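PDB 3ELE: amino Transferase from Eubacterium rectale, which probably transfers amino groups between amino acids and keto acids as a pyridoxal-5'-phosphate-dependent aminotransferase of class I and II. Local coordinates for residues E218-I223 with G332-F337. Residues are numbered along the deposited sequence; the frame is centred on the assembly and turned at random.
With PLP (pyridoxal-5'-phosphate), chain E.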
loop_
_atom_site.group_PDB
_atom_site.type_symbol
_atom_site.label_atom_id
_atom_site.label_comp_id
_atom_site.label_asym_id
_atom_site.label_seq_id
_atom_site.Cartn_x
_atom_site.Cartn_y
_atom_site.Cartn_z
ATOM N N GLU A 218 -0.623 10.924 -14.095
ATOM C CA GLU A 218 0.520 11.773 -14.518
ATOM C C GLU A 218 1.963 11.410 -14.155
ATOM O O GLU A 218 2.801 12.320 -14.081
ATOM C CB GLU A 218 0.281 13.180 -13.983
ATOM C CG GLU A 218 -1.018 13.798 -14.413
ATOM C CD GLU A 218 -0.950 15.297 -14.375
ATOM O OE1 GLU A 218 -0.262 15.852 -13.482
ATOM O OE2 GLU A 218 -1.554 15.922 -15.265
ATOM N N PRO A 219 2.303 10.107 -14.017
ATOM C CA PRO A 219 3.696 9.829 -13.604
ATOM C C PRO A 219 4.790 10.204 -14.623
ATOM O O PRO A 219 5.944 10.379 -14.198
ATOM C CB PRO A 219 3.688 8.322 -13.295
ATOM C CG PRO A 219 2.648 7.754 -14.209
ATOM C CD PRO A 219 1.563 8.852 -14.266
ATOM N N TYR A 220 4.441 10.345 -15.916
ATOM C CA TYR A 220 5.396 10.757 -16.982
ATOM C C TYR A 220 5.413 12.272 -17.243
ATOM O O TYR A 220 6.081 12.708 -18.194
ATOM C CB TYR A 220 5.089 10.033 -18.318
ATOM C CG TYR A 220 5.117 8.538 -18.188
ATOM C CD1 TYR A 220 6.319 7.873 -18.126
ATOM C CD2 TYR A 220 3.941 7.788 -18.080
ATOM C CE1 TYR A 220 6.376 6.501 -17.980
ATOM C CE2 TYR A 220 3.991 6.390 -17.924
ATOM C CZ TYR A 220 5.229 5.768 -17.865
ATOM O OH TYR A 220 5.381 4.419 -17.707
ATOM N N ARG A 221 4.700 13.068 -16.424
ATOM C CA ARG A 221 4.582 14.531 -16.596
ATOM C C ARG A 221 5.876 15.231 -16.975
ATOM O O ARG A 221 5.875 16.013 -17.923
ATOM C CB ARG A 221 3.939 15.201 -15.351
ATOM C CG ARG A 221 4.000 16.766 -15.357
ATOM C CD ARG A 221 3.107 17.398 -14.316
ATOM N NE ARG A 221 1.739 17.463 -14.812
ATOM C CZ ARG A 221 1.279 18.388 -15.652
ATOM N NH1 ARG A 221 2.057 19.325 -16.180
ATOM N NH2 ARG A 221 0.021 18.343 -16.018
ATOM N N GLU A 222 6.970 14.928 -16.263
ATOM C CA GLU A 222 8.273 15.568 -16.532
ATOM C C GLU A 222 9.092 14.868 -17.626
ATOM O O GLU A 222 10.103 15.420 -18.052
ATOM C CB GLU A 222 9.118 15.737 -15.267
ATOM C CG GLU A 222 8.491 16.635 -14.190
ATOM C CD GLU A 222 7.371 15.980 -13.418
ATOM O OE1 GLU A 222 7.402 14.730 -13.257
ATOM O OE2 GLU A 222 6.451 16.719 -12.983
ATOM N N ILE A 223 8.676 13.664 -18.053
ATOM C CA ILE A 223 9.317 12.926 -19.146
ATOM C C ILE A 223 8.616 13.376 -20.427
ATOM O O ILE A 223 7.760 12.689 -20.971
ATOM C CB ILE A 223 9.291 11.373 -18.947
ATOM C CG1 ILE A 223 9.895 11.015 -17.566
ATOM C CG2 ILE A 223 10.022 10.658 -20.120
ATOM C CD1 ILE A 223 10.539 9.631 -17.474
ATOM N N GLY A 332 6.342 12.442 -25.246
ATOM C CA GLY A 332 6.634 12.158 -23.842
ATOM C C GLY A 332 6.641 10.684 -23.502
ATOM O O GLY A 332 6.398 9.848 -24.373
ATOM N N ALA A 333 6.935 10.375 -22.230
ATOM C CA ALA A 333 7.090 8.992 -21.741
ATOM C C ALA A 333 8.324 8.330 -22.423
ATOM O O ALA A 333 9.155 9.041 -23.044
ATOM C CB ALA A 333 5.791 8.176 -21.930
ATOM N N PHE A 334 8.490 7.018 -22.274
ATOM C CA PHE A 334 9.645 6.314 -22.884
ATOM C C PHE A 334 9.273 5.041 -23.657
ATOM O O PHE A 334 9.984 4.031 -23.631
ATOM C CB PHE A 334 10.820 6.152 -21.903
ATOM C CG PHE A 334 10.447 5.655 -20.518
ATOM C CD1 PHE A 334 9.771 4.441 -20.332
ATOM C CD2 PHE A 334 10.889 6.354 -19.381
ATOM C CE1 PHE A 334 9.484 3.967 -19.038
ATOM C CE2 PHE A 334 10.618 5.880 -18.084
ATOM C CZ PHE A 334 9.913 4.696 -17.910
ATOM N N TYR A 335 8.163 5.150 -24.396
ATOM C CA TYR A 335 7.632 4.081 -25.224
ATOM C C TYR A 335 7.418 4.604 -26.644
ATOM O O TYR A 335 6.867 5.702 -26.821
ATOM C CB TYR A 335 6.304 3.623 -24.650
ATOM C CG TYR A 335 6.352 3.308 -23.187
ATOM C CD1 TYR A 335 6.955 2.140 -22.725
ATOM C CD2 TYR A 335 5.830 4.200 -22.248
ATOM C CE1 TYR A 335 7.020 1.852 -21.357
ATOM C CE2 TYR A 335 5.888 3.927 -20.896
ATOM C CZ TYR A 335 6.485 2.749 -20.450
ATOM O OH TYR A 335 6.531 2.469 -19.113
HETATM N N MSE A 336 7.876 3.859 -27.647
HETATM C CA MSE A 336 7.612 4.222 -29.028
HETATM C C MSE A 336 6.551 3.276 -29.599
HETATM O O MSE A 336 6.661 2.045 -29.466
HETATM C CB MSE A 336 8.868 4.215 -29.863
HETATM C CG MSE A 336 8.644 4.843 -31.249
HETATM SE SE MSE A 336 10.259 5.240 -32.077
HETATM C CE MSE A 336 10.810 6.641 -30.918
ATOM N N PHE A 337 5.553 3.870 -30.250
ATOM C CA PHE A 337 4.423 3.148 -30.837
ATOM C C PHE A 337 4.720 3.049 -32.343
ATOM O O PHE A 337 4.772 4.071 -33.045
ATOM C CB PHE A 337 3.119 3.902 -30.511
ATOM C CG PHE A 337 1.959 3.008 -30.209
ATOM C CD1 PHE A 337 2.028 2.111 -29.151
ATOM C CD2 PHE A 337 0.765 3.097 -30.934
ATOM C CE1 PHE A 337 0.967 1.273 -28.863
ATOM C CE2 PHE A 337 -0.313 2.281 -30.627
ATOM C CZ PHE A 337 -0.213 1.380 -29.578
HETATM N N1 PLP E . 0.463 4.680 -14.807
HETATM C C2 PLP E . 1.156 4.385 -15.984
HETATM C C2A PLP E . 0.602 4.851 -17.292
HETATM C C3 PLP E . 2.378 3.684 -15.934
HETATM O O3 PLP E . 3.075 3.406 -17.085
HETATM C C4 PLP E . 2.893 3.236 -14.695
HETATM C C4A PLP E . 3.934 2.134 -14.765
HETATM O O4A PLP E . 3.581 0.956 -14.828
HETATM C C5 PLP E . 2.166 3.552 -13.506
HETATM C C6 PLP E . 0.948 4.272 -13.576
HETATM C C5A PLP E . 2.606 3.096 -12.130
HETATM O O4P PLP E . 3.418 4.015 -11.468
HETATM P P PLP E . 3.820 3.684 -9.943
HETATM O O1P PLP E . 3.924 4.960 -9.158
HETATM O O2P PLP E . 5.185 3.059 -9.921
HETATM O O3P PLP E . 2.838 2.769 -9.287
#
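With CG of Tyr220 anti to the carbonyl carbon and beside the backbone N (chi1 -57°), and CG of Tyr335 set the same way (chi1 -51°), the two phenols reach each other from the loop after strand 213-217 and from the start of strand 335-339, and join by a hydrogen bond, OH of Tyr220 to OH of Tyr335, 2.7 Å. The hydroxyl of Tyr220 meets the edge of the Tyr335 ring, and the side chains cross nearly at right angles. OH of Tyr220 also lies 2.6 Å from O3 of pyridoxal-5'-phosphate, again hydrogen-bonded, so one atom links Tyr335 to the cofactor; the two bonds, with Ala333 and Phe334 packed on the ring, hold the phenol in its orientation. Tyrosine suits this place because its flat ring can be packed while its end stays polar. Alanine suits the face: CB of Ala333 lies over the Tyr220 ring, toward the rim, in a CH-pi contact 4.1 Å from the centroid, and a bare methyl lets the ring lie close to the 332-337 backbone. Here a PLP aminotransferase of class I and II joins two parts of its fold: residues 218-223 follow strand 213-217 of the mixed seven-stranded sheet beside the cofactor, and residues 332-337 lead into strand 335-339 of the separate antiparallel sheet. Phe334 completes the aromatic cluster, its face receiving the edge of Tyr220 in a T-shaped pair (planes at 87°), while CD1 of branched, apolar Ile223 packs 3.8 Å from CE2 of Phe334. The N-H of Ala333 donates to O of Ile223 (N to O 2.8 Å), a single backbone bond joining the two segments, and CA of Gly332 lies 3.1 Å from O of Ile223, where a side chain would collide with it.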